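Local coordinates for DNA repair protein RECN (PDB 4ABX) that probably takes part in the recombinational repair of DNA double-strand breaks as an ATP-binding, SMC-like protein, of which this chain is the coiled-coil domain, at residues A68-N80 against Q93-A105. Sequence-based numbering, arbitrary orientation. Where two conformers were deposited one is given.
Sequences AAGLIGEAVRALN and QNELRAALESVQA
L96 is the knob at the centre, set into a hole formed by I72, A75, V76 and L79. Its CG lies anti to the backbone N (chi1 -170°). This directs CG and CD2 toward helix 68-83; CD1 runs alongside, touching I72 CG2. L96 CD2 touches V76 CG2 at 3.8 Å and, from another side, A75 CB. I72 also serves the next turn. Its CG2 packs on L100 CB at 3.7 Å, and its CD1 meets V103 CG2 tip to tip. Beyond it, L100 CD1 packs on A69, 3.8 Å from A69 CB. Toward the other end, L79 and Q93 lie alongside, pointing opposite ways, with L79 CB against Q93 CG. The extended Q93 chain brings its amide to the backbone of helix 68-83. Q93 NE2 donates to V76 O at 2.9 Å, with an N-H...O angle of 155° and the acceptor close to the amide plane. A leucine in place of Q93 would probably leave V76 O without this side-chain donor. At the outer edge, V76 CG1 lies over one face of the R97 guanidinium, 4.0 Å from NE. A75 and L79 also pack on the second subunit, against its L61 and A53. The two helices run antiparallel, at 165° with axes 9.7 Å apart. With L96 as a knob in a four-residue hole, this helical hairpin is typical of an antiparallel coiled coil, as in this domain of RecN.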
loop_
_atom_site.group_PDB
_atom_site.type_symbol
_atom_site.label_atom_id
_atom_site.label_comp_id
_atom_site.label_asym_id
_atom_site.label_seq_id
_atom_site.Cartn_x
_atom_site.Cartn_y
_atom_site.Cartn_z
ATOM N N ALA A 68 -2.529 2.196 -2.772
ATOM C CA ALA A 68 -1.784 2.999 -1.815
ATOM C C ALA A 68 -2.685 3.718 -0.805
ATOM O O ALA A 68 -2.433 3.671 0.401
ATOM C CB ALA A 68 -0.897 3.993 -2.547
ATOM N N ALA A 69 -3.732 4.379 -1.294
ATOM C CA ALA A 69 -4.628 5.132 -0.419
ATOM C C ALA A 69 -5.270 4.224 0.630
ATOM O O ALA A 69 -5.399 4.599 1.795
ATOM C CB ALA A 69 -5.703 5.847 -1.233
ATOM N N GLY A 70 -5.671 3.030 0.204
ATOM C CA GLY A 70 -6.262 2.054 1.103
ATOM C C GLY A 70 -5.325 1.653 2.224
ATOM O O GLY A 70 -5.735 1.544 3.378
ATOM N N LEU A 71 -4.055 1.432 1.896
ATOM C CA LEU A 71 -3.084 1.051 2.920
ATOM C C LEU A 71 -2.779 2.194 3.880
ATOM O O LEU A 71 -2.646 1.985 5.088
ATOM C CB LEU A 71 -1.798 0.518 2.290
ATOM C CG LEU A 71 -2.014 -0.787 1.525
ATOM C CD1 LEU A 71 -0.703 -1.288 0.946
ATOM C CD2 LEU A 71 -2.641 -1.831 2.438
ATOM N N ILE A 72 -2.667 3.403 3.345
ATOM C CA ILE A 72 -2.452 4.571 4.184
ATOM C C ILE A 72 -3.611 4.715 5.172
ATOM O O ILE A 72 -3.406 5.007 6.349
ATOM C CB ILE A 72 -2.289 5.857 3.339
ATOM C CG1 ILE A 72 -1.055 5.745 2.436
ATOM C CG2 ILE A 72 -2.185 7.090 4.235
ATOM C CD1 ILE A 72 -0.801 6.985 1.572
ATOM N N GLY A 73 -4.827 4.496 4.683
ATOM C CA GLY A 73 -6.020 4.568 5.507
ATOM C C GLY A 73 -6.013 3.559 6.639
ATOM O O GLY A 73 -6.408 3.876 7.759
ATOM N N GLU A 74 -5.569 2.338 6.348
ATOM C CA GLU A 74 -5.462 1.312 7.381
ATOM C C GLU A 74 -4.466 1.747 8.446
ATOM O O GLU A 74 -4.714 1.588 9.641
ATOM C CB GLU A 74 -5.040 -0.033 6.785
ATOM C CG GLU A 74 -6.096 -0.687 5.916
ATOM C CD GLU A 74 -5.662 -2.046 5.393
ATOM O OE1 GLU A 74 -4.960 -2.775 6.127
ATOM O OE2 GLU A 74 -6.020 -2.379 4.243
ATOM N N ALA A 75 -3.344 2.303 7.998
ATOM C CA ALA A 75 -2.293 2.787 8.889
ATOM C C ALA A 75 -2.787 3.934 9.763
ATOM O O ALA A 75 -2.408 4.042 10.927
ATOM C CB ALA A 75 -1.065 3.233 8.077
ATOM N N VAL A 76 -3.609 4.807 9.189
ATOM C CA VAL A 76 -4.195 5.890 9.962
ATOM C C VAL A 76 -5.061 5.321 11.079
ATOM O O VAL A 76 -4.986 5.766 12.217
ATOM C CB VAL A 76 -5.026 6.849 9.089
ATOM C CG1 VAL A 76 -5.882 7.759 9.970
ATOM C CG2 VAL A 76 -4.105 7.676 8.185
ATOM N N ARG A 77 -5.881 4.329 10.750
ATOM C CA ARG A 77 -6.734 3.702 11.754
ATOM C C ARG A 77 -5.921 2.951 12.819
ATOM O O ARG A 77 -6.266 2.968 13.999
ATOM C CB ARG A 77 -7.770 2.790 11.092
ATOM C CG ARG A 77 -8.817 3.562 10.294
ATOM C CD ARG A 77 -9.951 2.667 9.812
ATOM N NE ARG A 77 -9.508 1.725 8.788
ATOM C CZ ARG A 77 -9.501 1.984 7.483
ATOM N NH1 ARG A 77 -9.916 3.164 7.037
ATOM N NH2 ARG A 77 -9.081 1.064 6.624
ATOM N N ALA A 78 -4.838 2.310 12.399
ATOM C CA ALA A 78 -3.949 1.615 13.326
ATOM C C ALA A 78 -3.375 2.566 14.378
ATOM O O ALA A 78 -3.077 2.160 15.499
ATOM C CB ALA A 78 -2.827 0.921 12.565
ATOM N N LEU A 79 -3.225 3.836 14.014
ATOM C CA LEU A 79 -2.670 4.831 14.925
ATOM C C LEU A 79 -3.681 5.376 15.943
ATOM O O LEU A 79 -3.289 5.993 16.935
ATOM C CB LEU A 79 -2.046 5.986 14.135
ATOM C CG LEU A 79 -0.852 5.592 13.267
ATOM C CD1 LEU A 79 -0.219 6.825 12.646
ATOM C CD2 LEU A 79 0.168 4.822 14.099
ATOM N N ASN A 80 -4.970 5.147 15.704
ATOM C CA ASN A 80 -6.022 5.677 16.579
ATOM C C ASN A 80 -5.764 5.479 18.073
ATOM O O ASN A 80 -5.810 6.434 18.850
ATOM C CB ASN A 80 -7.393 5.083 16.223
ATOM C CG ASN A 80 -8.073 5.817 15.081
ATOM O OD1 ASN A 80 -8.895 5.242 14.362
ATOM N ND2 ASN A 80 -7.735 7.090 14.905
ATOM N N GLN A 93 0.026 10.985 12.998
ATOM C CA GLN A 93 -1.233 10.550 12.399
ATOM C C GLN A 93 -1.841 11.652 11.539
ATOM O O GLN A 93 -2.342 11.397 10.438
ATOM C CB GLN A 93 -2.245 10.117 13.465
ATOM C CG GLN A 93 -3.479 9.427 12.878
ATOM C CD GLN A 93 -4.614 9.284 13.874
ATOM O OE1 GLN A 93 -4.788 10.121 14.756
ATOM N NE2 GLN A 93 -5.391 8.216 13.736
ATOM N N ASN A 94 -1.805 12.879 12.049
ATOM C CA ASN A 94 -2.308 14.027 11.300
ATOM C C ASN A 94 -1.488 14.304 10.041
ATOM O O ASN A 94 -2.042 14.587 8.983
ATOM C CB ASN A 94 -2.379 15.270 12.190
ATOM C CG ASN A 94 -3.562 15.240 13.143
ATOM O OD1 ASN A 94 -3.467 15.698 14.282
ATOM N ND2 ASN A 94 -4.689 14.710 12.676
ATOM N N GLU A 95 -0.168 14.207 10.153
ATOM C CA GLU A 95 0.694 14.309 8.983
ATOM C C GLU A 95 0.391 13.207 7.966
ATOM O O GLU A 95 0.488 13.424 6.754
ATOM C CB GLU A 95 2.171 14.281 9.395
ATOM C CG GLU A 95 2.604 15.542 10.129
ATOM C CD GLU A 95 3.961 15.407 10.795
ATOM O OE1 GLU A 95 4.664 14.409 10.530
ATOM O OE2 GLU A 95 4.321 16.301 11.592
ATOM N N LEU A 96 0.012 12.029 8.461
ATOM C CA LEU A 96 -0.300 10.899 7.590
ATOM C C LEU A 96 -1.623 11.121 6.845
ATOM O O LEU A 96 -1.746 10.780 5.666
ATOM C CB LEU A 96 -0.319 9.582 8.376
ATOM C CG LEU A 96 -0.399 8.298 7.547
ATOM C CD1 LEU A 96 0.750 8.229 6.534
ATOM C CD2 LEU A 96 -0.392 7.065 8.452
ATOM N N ARG A 97 -2.603 11.702 7.530
ATOM C CA ARG A 97 -3.845 12.113 6.881
ATOM C C ARG A 97 -3.571 13.071 5.719
ATOM O O ARG A 97 -4.157 12.937 4.632
ATOM C CB ARG A 97 -4.797 12.762 7.890
ATOM C CG ARG A 97 -5.503 11.771 8.809
ATOM C CD ARG A 97 -6.622 12.440 9.598
ATOM N NE ARG A 97 -7.434 11.465 10.325
ATOM C CZ ARG A 97 -7.353 11.248 11.636
ATOM N NH1 ARG A 97 -6.500 11.946 12.375
ATOM N NH2 ARG A 97 -8.129 10.339 12.211
ATOM N N ALA A 98 -2.687 14.040 5.954
ATOM C CA ALA A 98 -2.286 14.979 4.911
ATOM C C ALA A 98 -1.649 14.254 3.722
ATOM O O ALA A 98 -1.910 14.590 2.572
ATOM C CB ALA A 98 -1.332 16.029 5.471
ATOM N N ALA A 99 -0.810 13.262 4.004
ATOM C CA ALA A 99 -0.197 12.489 2.936
ATOM C C ALA A 99 -1.262 11.738 2.138
ATOM O O ALA A 99 -1.183 11.663 0.913
ATOM C CB ALA A 99 0.843 11.529 3.486
ATOM N N LEU A 100 -2.249 11.184 2.840
ATOM C CA LEU A 100 -3.363 10.486 2.204
ATOM C C LEU A 100 -4.129 11.410 1.274
ATOM O O LEU A 100 -4.463 11.040 0.144
ATOM C CB LEU A 100 -4.314 9.909 3.256
ATOM C CG LEU A 100 -5.636 9.316 2.757
ATOM C CD1 LEU A 100 -5.397 8.201 1.740
ATOM C CD2 LEU A 100 -6.474 8.812 3.929
ATOM N N GLU A 101 -4.413 12.618 1.753
ATOM C CA GLU A 101 -5.123 13.589 0.939
ATOM C C GLU A 101 -4.345 13.920 -0.332
ATOM O O GLU A 101 -4.928 14.022 -1.412
ATOM C CB GLU A 101 -5.432 14.857 1.740
ATOM C CG GLU A 101 -6.523 14.670 2.777
ATOM C CD GLU A 101 -6.956 15.977 3.421
ATOM O OE1 GLU A 101 -6.601 17.051 2.888
ATOM O OE2 GLU A 101 -7.653 15.927 4.456
ATOM N N SER A 102 -3.032 14.085 -0.195
ATOM C CA SER A 102 -2.164 14.363 -1.337
ATOM C C SER A 102 -2.218 13.236 -2.359
ATOM O O SER A 102 -2.281 13.482 -3.565
ATOM C CB SER A 102 -0.718 14.565 -0.879
ATOM O OG SER A 102 -0.589 15.715 -0.066
ATOM N N VAL A 103 -2.184 12.000 -1.873
ATOM C CA VAL A 103 -2.199 10.835 -2.749
ATOM C C VAL A 103 -3.518 10.731 -3.508
ATOM O O VAL A 103 -3.532 10.422 -4.699
ATOM C CB VAL A 103 -1.910 9.524 -1.975
ATOM C CG1 VAL A 103 -2.342 8.319 -2.786
ATOM C CG2 VAL A 103 -0.428 9.433 -1.630
ATOM N N GLN A 104 -4.617 11.000 -2.812
ATOM C CA GLN A 104 -5.940 10.962 -3.419
ATOM C C GLN A 104 -6.097 12.083 -4.439
ATOM O O GLN A 104 -6.646 11.881 -5.523
ATOM C CB GLN A 104 -7.021 11.050 -2.339
ATOM C CG GLN A 104 -7.008 9.865 -1.378
ATOM C CD GLN A 104 -7.995 10.013 -0.236
ATOM O OE1 GLN A 104 -8.149 11.093 0.336
ATOM N NE2 GLN A 104 -8.670 8.919 0.105
ATOM N N ALA A 105 -5.600 13.264 -4.087
ATOM C CA ALA A 105 -5.651 14.414 -4.978
ATOM C C ALA A 105 -4.878 14.102 -6.257
ATOM O O ALA A 105 -5.352 14.359 -7.368
ATOM C CB ALA A 105 -5.087 15.653 -4.287
#